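Local structure of dihydrodipicolinate synthase family protein (Sinorhizobium meliloti, 4DNH) at residues L234-E237 and K238-M242; E300-E303 and L304-T308; P310-R313 and H314-A318. The protein is of unknown function but has a TIM-barrel fold and is probably an enzyme related to the dihydrodipicolinate synthases. All blocks are in the same frame, centred on the assembly; numbering follows the deposited sequence.

Interaction 1. Residues L234-E237 and K238-M242; sequences LSKE and KEIVM
Glu237 and Lys238, neighbours in the first turn of helix 236-243, send their side chains out alongside each other in the same direction and join them at the ends. Lys238 NZ lies 2.8 Å from Glu237 OE1, approaching the syn lone pair of that oxygen, and the two form a salt bridge. Two bends bring the groups together: the glutamate chain folds at chi2 (83°), while the lysine runs nearly straight to CE and then turns its ammonium group at chi4 (71°). Ser235 stands beside this pair, its OG 2.9 Å from Lys238 NZ and its CB 3.6 Å from Lys238 CD. The serine hydroxyl is also modelled very close to Glu237 OE1, too close for the bond's length to be relied on. This is the start of the helix in a beta-alpha-beta crossover of the TIM barrel, running from strand 226-232 to strand 251-254. Ser235 holds the N-cap position without a side-chain capping bond; its carbonyl O takes Lys238 N at 3.0 Å. Farther along, Ile240 lays CG1 beside Lys236 O at 3.6 Å, and Val241 brings CG2 to 3.3 Å from Glu237 O. Glu239 turns away from the salt bridge into the protein, where its buried carboxylate is hydrogen-bonded to Thr254 OG1 and Ser272 OG; the side chain also touches Ile231 and Leu263.

Interaction 2. Residues E300-E303 and L304-T308; sequences EFFE and LLEPT
Glu306 N reaches back to Phe302 O at 2.8 Å, and the turn before it is tied by Leu304 N to Glu300 O and Leu305 N to Phe301 O, both 2.9 Å: three successive i to i+4 bonds. Pro307 has no N-H to continue the series, and its CD instead sits 3.2 Å from Glu303 O. Just beyond, Leu305 O accepts two bonds from Thr308, one from the backbone N and one from OG1, the hydroxyl lying on a lone pair in the carbonyl plane; Tyr260 OH also bonds to that threonine oxygen. Glu300 pairs with Arg297 in a salt bridge one turn back. Among the side chains, Phe301 has CG anti to the backbone N (chi1 174°), which carries its far end alongside the next turn, where CZ comes within 3.4 Å of Leu305 CD2. Phe301 CD2 also stands 3.9 Å above the centre of the Phe302 ring. Replacing Phe301 by alanine would probably leave Leu305 CD2 and that ring face without their neighbour and open a gap against the adjoining helices. On the outer side the Glu306 chain runs obliquely past Phe302, its OE2 3.5 Å from Phe302 CD1, with the planes 36° apart. Phe301 touches Ala289 and Leu293 of helix 283-294 and Ala265 of helix 260-265; Leu304 leans on Ala288 of the former, and Leu305 on Tyr260 of the latter.

Interaction 3. Residues P310-R313 and H314-A318; sequences PLSR and HIFKA
Leu311 and Ile315, one helical turn apart, run out together and meet methyl to methyl, CD1 of the leucine 3.6 Å from CD1 of the isoleucine. The isoleucine has CG1 anti to its carbonyl carbon (chi1 -70°), which bends this branch back toward the preceding turn and brings CG1 to 3.4 Å from Leu311 O. That same carbonyl binds Ile315 N at 2.9 Å. A second pairing joins Ser312 and Phe316: Phe316 N bonds to Ser312 O at 2.9 Å, and the phenyl ring offers its edge to the same oxygen, CD1 lying 3.3 Å from it close to the ring plane. His314 N bonds to Pro310 O at 3.0 Å, while the imidazole leads away from the 310-313 segment toward helix 352-364. Helix 308-315 finishes here, Phe316 being the first residue to leave helical backbone angles, and Lys317 N closes back on His314 O at 3.2 Å. The polar ends are fixed from outside. Ser312 OG donates to Asp257 O, and the extended Arg313 brings NE to Phe258 O. His314 bonds through NE2 to His354 O and stacks on the His354 ring, while Phe316 stacks on Tyr323 and Arg350 NH2 grips Ile315 O and Lys317 O. One flank of helix 308-315 is thus pressed against helix 352-364, with Leu311 and His314 on Leu361 and Ile315 on Leu358; its other flank meets the loop carrying Asp257 and Phe258, between strand 251-254 and helix 260-265.

Overall arrangement
Interactions 2 and 3 adjoin in the sequence, on consecutive helices 298-305 and 308-315, with centres about 16 Å apart; interaction 1 lies earlier, in the barrel proper. Its nearest atoms come within about 5 Å of interaction 3 and about 11 Å of interaction 2, without touching either. The chain from Asp256 to helix 260-265 touches all three: Phe258 meets Leu234 of interaction 1 and Arg313 and Phe316 of interaction 3, while helix 260-265 packs on interactions 1 and 2. Ile282 likewise touches both Thr308 and Leu311. A glycerol, probably from the crystallisation liquor, lies about 4 Å from the Phe316 side chain and may mark a pocket beside interaction 3.

Interaction 1. Residues L234-E237 and K238-M242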
loop_
_atom_site.group_PDB
_atom_site.type_symbol
_atom_site.label_atom_id
_atom_site.label_comp_id
_atom_site.label_asym_id
_atom_site.label_seq_id
_atom_site.Cartn_x
_atom_site.Cartn_y
_atom_site.Cartn_z
ATOM N N LEU A 234 -8.615 2.356 -8.628
ATOM C CA LEU A 234 -9.420 3.444 -8.058
ATOM C C LEU A 234 -10.739 3.704 -8.809
ATOM O O LEU A 234 -11.183 4.845 -8.947
ATOM C CB LEU A 234 -8.592 4.723 -7.916
ATOM C CG LEU A 234 -7.271 4.690 -7.149
ATOM C CD1 LEU A 234 -6.807 6.117 -6.929
ATOM C CD2 LEU A 234 -7.379 3.961 -5.812
ATOM N N SER A 235 -11.340 2.622 -9.299
ATOM C CA SER A 235 -12.629 2.656 -9.971
ATOM C C SER A 235 -13.523 1.741 -9.151
ATOM O O SER A 235 -13.521 0.525 -9.332
ATOM C CB SER A 235 -12.493 2.140 -11.408
ATOM O OG SER A 235 -13.440 2.740 -12.290
ATOM N N LYS A 236 -14.263 2.340 -8.224
ATOM C CA LYS A 236 -15.099 1.613 -7.270
ATOM C C LYS A 236 -16.162 0.698 -7.930
ATOM O O LYS A 236 -16.399 -0.427 -7.465
ATOM C CB LYS A 236 -15.706 2.608 -6.273
ATOM C CG LYS A 236 -17.043 2.228 -5.678
ATOM C CD LYS A 236 -17.743 3.467 -5.161
ATOM C CE LYS A 236 -19.206 3.450 -5.566
ATOM N NZ LYS A 236 -19.931 4.653 -5.074
ATOM N N GLU A 237 -16.781 1.158 -9.019
ATOM C CA GLU A 237 -17.729 0.300 -9.739
ATOM C C GLU A 237 -17.054 -0.939 -10.327
ATOM O O GLU A 237 -17.679 -1.993 -10.430
ATOM C CB GLU A 237 -18.550 1.052 -10.810
ATOM C CG GLU A 237 -17.829 2.191 -11.518
ATOM C CD GLU A 237 -16.939 1.759 -12.679
ATOM O OE1 GLU A 237 -15.705 1.929 -12.571
ATOM O OE2 GLU A 237 -17.463 1.268 -13.702
ATOM N N LYS A 238 -15.783 -0.816 -10.691
ATOM C CA LYS A 238 -15.085 -1.928 -11.313
ATOM C C LYS A 238 -14.779 -3.042 -10.313
ATOM O O LYS A 238 -14.805 -4.223 -10.678
ATOM C CB LYS A 238 -13.838 -1.459 -12.063
ATOM C CG LYS A 238 -14.136 -0.970 -13.480
ATOM C CD LYS A 238 -12.955 -0.246 -14.110
ATOM C CE LYS A 238 -13.383 0.574 -15.314
ATOM N NZ LYS A 238 -14.193 1.764 -14.925
ATOM N N GLU A 239 -14.541 -2.664 -9.055
ATOM C CA GLU A 239 -14.298 -3.615 -7.979
ATOM C C GLU A 239 -15.571 -4.404 -7.607
ATOM O O GLU A 239 -15.537 -5.636 -7.460
ATOM C CB GLU A 239 -13.716 -2.907 -6.742
ATOM C CG GLU A 239 -13.206 -3.862 -5.681
ATOM C CD GLU A 239 -12.563 -3.190 -4.468
ATOM O OE1 GLU A 239 -11.947 -2.108 -4.612
ATOM O OE2 GLU A 239 -12.656 -3.764 -3.357
ATOM N N ILE A 240 -16.680 -3.685 -7.453
ATOM C CA ILE A 240 -17.949 -4.277 -7.052
ATOM C C ILE A 240 -18.377 -5.299 -8.091
ATOM O O ILE A 240 -18.776 -6.414 -7.739
ATOM C CB ILE A 240 -19.036 -3.204 -6.810
ATOM C CG1 ILE A 240 -18.679 -2.394 -5.544
ATOM C CG2 ILE A 240 -20.412 -3.841 -6.689
ATOM C CD1 ILE A 240 -19.557 -1.193 -5.258
ATOM N N VAL A 241 -18.239 -4.934 -9.366
ATOM C CA VAL A 241 -18.576 -5.839 -10.467
ATOM C C VAL A 241 -17.668 -7.065 -10.484
ATOM O O VAL A 241 -18.084 -8.148 -10.895
ATOM C CB VAL A 241 -18.587 -5.122 -11.844
ATOM C CG1 VAL A 241 -18.704 -6.114 -13.000
ATOM C CG2 VAL A 241 -19.724 -4.105 -11.911
HETATM N N MSE A 242 -16.443 -6.913 -10.003
HETATM C CA MSE A 242 -15.488 -8.006 -10.085
HETATM C C MSE A 242 -15.590 -8.947 -8.929
HETATM O O MSE A 242 -15.482 -10.161 -9.108
HETATM C CB MSE A 242 -14.078 -7.473 -10.201
HETATM C CG MSE A 242 -13.259 -8.547 -10.892
HETATM SE SE MSE A 242 -11.396 -7.959 -10.805
HETATM C CE MSE A 242 -10.667 -9.305 -12.045
#

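Interaction 2. Residues E300-E303 and L304-T308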
loop_
_atom_site.group_PDB
_atom_site.type_symbol
_atom_site.label_atom_id
_atom_site.label_comp_id
_atom_site.label_asym_id
_atom_site.label_seq_id
_atom_site.Cartn_x
_atom_site.Cartn_y
_atom_site.Cartn_z
ATOM N N GLU A 300 -20.225 2.362 14.440
ATOM C CA GLU A 300 -18.940 2.880 14.921
ATOM C C GLU A 300 -17.810 2.741 13.881
ATOM O O GLU A 300 -16.948 3.619 13.776
ATOM C CB GLU A 300 -18.549 2.271 16.266
ATOM C CG GLU A 300 -17.779 3.244 17.153
ATOM C CD GLU A 300 -17.043 2.571 18.309
ATOM O OE1 GLU A 300 -17.542 1.554 18.843
ATOM O OE2 GLU A 300 -15.961 3.076 18.694
ATOM N N PHE A 301 -17.835 1.653 13.113
ATOM C CA PHE A 301 -16.959 1.490 11.960
ATOM C C PHE A 301 -16.907 2.758 11.100
ATOM O O PHE A 301 -15.815 3.314 10.873
ATOM C CB PHE A 301 -17.427 0.300 11.125
ATOM C CG PHE A 301 -16.683 0.123 9.822
ATOM C CD1 PHE A 301 -15.466 -0.549 9.784
ATOM C CD2 PHE A 301 -17.223 0.597 8.620
ATOM C CE1 PHE A 301 -14.798 -0.739 8.582
ATOM C CE2 PHE A 301 -16.556 0.419 7.415
ATOM C CZ PHE A 301 -15.345 -0.251 7.395
ATOM N N PHE A 302 -18.078 3.213 10.636
ATOM C CA PHE A 302 -18.175 4.405 9.791
ATOM C C PHE A 302 -17.814 5.688 10.541
ATOM O O PHE A 302 -17.151 6.556 9.979
ATOM C CB PHE A 302 -19.568 4.541 9.156
ATOM C CG PHE A 302 -19.838 3.558 8.041
ATOM C CD1 PHE A 302 -19.145 3.636 6.835
ATOM C CD2 PHE A 302 -20.808 2.563 8.192
ATOM C CE1 PHE A 302 -19.388 2.738 5.811
ATOM C CE2 PHE A 302 -21.064 1.656 7.166
ATOM C CZ PHE A 302 -20.350 1.746 5.974
ATOM N N GLU A 303 -18.242 5.799 11.800
ATOM C CA GLU A 303 -17.892 6.946 12.644
ATOM C C GLU A 303 -16.380 7.136 12.728
ATOM O O GLU A 303 -15.900 8.267 12.742
ATOM C CB GLU A 303 -18.439 6.769 14.063
ATOM C CG GLU A 303 -19.884 7.202 14.264
ATOM C CD GLU A 303 -20.434 6.817 15.637
ATOM O OE1 GLU A 303 -19.632 6.420 16.518
ATOM O OE2 GLU A 303 -21.670 6.906 15.837
ATOM N N LEU A 304 -15.651 6.023 12.814
ATOM C CA LEU A 304 -14.199 6.033 12.883
ATOM C C LEU A 304 -13.540 6.245 11.504
ATOM O O LEU A 304 -12.582 7.022 11.373
ATOM C CB LEU A 304 -13.691 4.734 13.524
ATOM C CG LEU A 304 -13.901 4.483 15.037
ATOM C CD1 LEU A 304 -13.676 3.024 15.385
ATOM C CD2 LEU A 304 -13.013 5.354 15.921
ATOM N N LEU A 305 -14.064 5.578 10.474
ATOM C CA LEU A 305 -13.379 5.540 9.190
ATOM C C LEU A 305 -13.751 6.678 8.250
ATOM O O LEU A 305 -12.866 7.269 7.623
ATOM C CB LEU A 305 -13.574 4.187 8.525
ATOM C CG LEU A 305 -12.366 3.390 8.021
ATOM C CD1 LEU A 305 -11.120 3.481 8.901
ATOM C CD2 LEU A 305 -12.757 1.937 7.818
ATOM N N GLU A 306 -15.037 7.015 8.162
ATOM C CA GLU A 306 -15.473 8.107 7.266
ATOM C C GLU A 306 -14.667 9.409 7.390
ATOM O O GLU A 306 -14.438 10.061 6.392
ATOM C CB GLU A 306 -16.984 8.397 7.368
ATOM C CG GLU A 306 -17.838 7.639 6.352
ATOM C CD GLU A 306 -19.328 7.626 6.693
ATOM O OE1 GLU A 306 -19.742 8.327 7.643
ATOM O OE2 GLU A 306 -20.100 6.907 6.013
ATOM N N PRO A 307 -14.242 9.796 8.608
ATOM C CA PRO A 307 -13.387 10.999 8.709
ATOM C C PRO A 307 -11.970 10.874 8.081
ATOM O O PRO A 307 -11.352 11.873 7.693
ATOM C CB PRO A 307 -13.300 11.221 10.228
ATOM C CG PRO A 307 -14.562 10.599 10.764
ATOM C CD PRO A 307 -14.685 9.348 9.945
ATOM N N THR A 308 -11.471 9.653 7.974
ATOM C CA THR A 308 -10.191 9.428 7.343
ATOM C C THR A 308 -10.297 9.546 5.830
ATOM O O THR A 308 -9.337 9.932 5.167
ATOM C CB THR A 308 -9.639 8.032 7.683
ATOM O OG1 THR A 308 -10.438 7.041 7.023
ATOM C CG2 THR A 308 -9.643 7.796 9.202
#

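Interaction 3. Residues P310-R313 and H314-A318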
loop_
_atom_site.group_PDB
_atom_site.type_symbol
_atom_site.label_atom_id
_atom_site.label_comp_id
_atom_site.label_asym_id
_atom_site.label_seq_id
_atom_site.Cartn_x
_atom_site.Cartn_y
_atom_site.Cartn_z
ATOM N N PRO A 310 -11.662 11.625 3.659
ATOM C CA PRO A 310 -11.205 12.832 2.973
ATOM C C PRO A 310 -9.678 12.950 3.001
ATOM O O PRO A 310 -9.086 13.325 2.003
ATOM C CB PRO A 310 -11.863 13.971 3.769
ATOM C CG PRO A 310 -13.066 13.355 4.365
ATOM C CD PRO A 310 -12.687 11.933 4.677
ATOM N N LEU A 311 -9.063 12.625 4.138
ATOM C CA LEU A 311 -7.616 12.633 4.294
ATOM C C LEU A 311 -6.981 11.721 3.255
ATOM O O LEU A 311 -6.042 12.111 2.562
ATOM C CB LEU A 311 -7.237 12.185 5.702
ATOM C CG LEU A 311 -5.785 11.724 5.911
ATOM C CD1 LEU A 311 -4.801 12.887 5.828
ATOM C CD2 LEU A 311 -5.669 10.986 7.244
ATOM N N SER A 312 -7.504 10.510 3.139
ATOM C CA SER A 312 -7.019 9.589 2.138
ATOM C C SER A 312 -7.115 10.115 0.685
ATOM O O SER A 312 -6.157 10.033 -0.074
ATOM C CB SER A 312 -7.772 8.271 2.254
ATOM O OG SER A 312 -7.022 7.274 1.594
ATOM N N ARG A 313 -8.277 10.620 0.293
ATOM C CA ARG A 313 -8.447 11.151 -1.045
ATOM C C ARG A 313 -7.454 12.269 -1.322
ATOM O O ARG A 313 -6.981 12.423 -2.448
ATOM C CB ARG A 313 -9.874 11.629 -1.236
ATOM C CG ARG A 313 -10.834 10.455 -1.226
ATOM C CD ARG A 313 -12.288 10.855 -1.142
ATOM N NE ARG A 313 -13.088 9.654 -1.337
ATOM C CZ ARG A 313 -14.414 9.616 -1.378
ATOM N NH1 ARG A 313 -15.130 10.728 -1.237
ATOM N NH2 ARG A 313 -15.017 8.455 -1.560
ATOM N N HIS A 314 -7.115 13.025 -0.281
ATOM C CA HIS A 314 -6.134 14.092 -0.396
ATOM C C HIS A 314 -4.739 13.538 -0.594
ATOM O O HIS A 314 -4.005 13.981 -1.484
ATOM C CB HIS A 314 -6.211 15.022 0.807
ATOM C CG HIS A 314 -5.143 16.093 0.809
ATOM N ND1 HIS A 314 -5.246 17.227 0.075
ATOM C CD2 HIS A 314 -3.918 16.167 1.483
ATOM C CE1 HIS A 314 -4.153 17.992 0.272
ATOM N NE2 HIS A 314 -3.338 17.343 1.135
ATOM N N ILE A 315 -4.374 12.554 0.226
ATOM C CA ILE A 315 -3.072 11.911 0.138
ATOM C C ILE A 315 -2.849 11.267 -1.228
ATOM O O ILE A 315 -1.729 11.330 -1.773
ATOM C CB ILE A 315 -2.857 10.889 1.265
ATOM C CG1 ILE A 315 -2.707 11.626 2.609
ATOM C CG2 ILE A 315 -1.615 10.041 0.984
ATOM C CD1 ILE A 315 -2.655 10.721 3.834
ATOM N N PHE A 316 -3.911 10.686 -1.791
ATOM C CA PHE A 316 -3.813 9.994 -3.080
ATOM C C PHE A 316 -4.241 10.830 -4.279
ATOM O O PHE A 316 -4.482 10.288 -5.361
ATOM C CB PHE A 316 -4.620 8.702 -3.059
ATOM C CG PHE A 316 -3.983 7.605 -2.259
ATOM C CD1 PHE A 316 -3.961 7.661 -0.867
ATOM C CD2 PHE A 316 -3.419 6.511 -2.895
ATOM C CE1 PHE A 316 -3.384 6.645 -0.126
ATOM C CE2 PHE A 316 -2.837 5.493 -2.170
ATOM C CZ PHE A 316 -2.818 5.560 -0.781
ATOM N N LYS A 317 -4.327 12.143 -4.109
ATOM C CA LYS A 317 -4.804 12.962 -5.209
ATOM C C LYS A 317 -3.807 13.075 -6.360
ATOM O O LYS A 317 -2.595 12.864 -6.179
ATOM C CB LYS A 317 -5.289 14.327 -4.730
ATOM C CG LYS A 317 -4.260 15.413 -4.608
ATOM C CD LYS A 317 -4.972 16.583 -3.976
ATOM C CE LYS A 317 -4.601 17.888 -4.636
ATOM N NZ LYS A 317 -5.524 18.938 -4.135
ATOM N N ALA A 318 -4.343 13.381 -7.541
ATOM C CA ALA A 318 -3.543 13.523 -8.750
ATOM C C ALA A 318 -2.458 14.607 -8.573
ATOM O O ALA A 318 -2.751 15.688 -8.052
ATOM C CB ALA A 318 -4.449 13.838 -9.927
#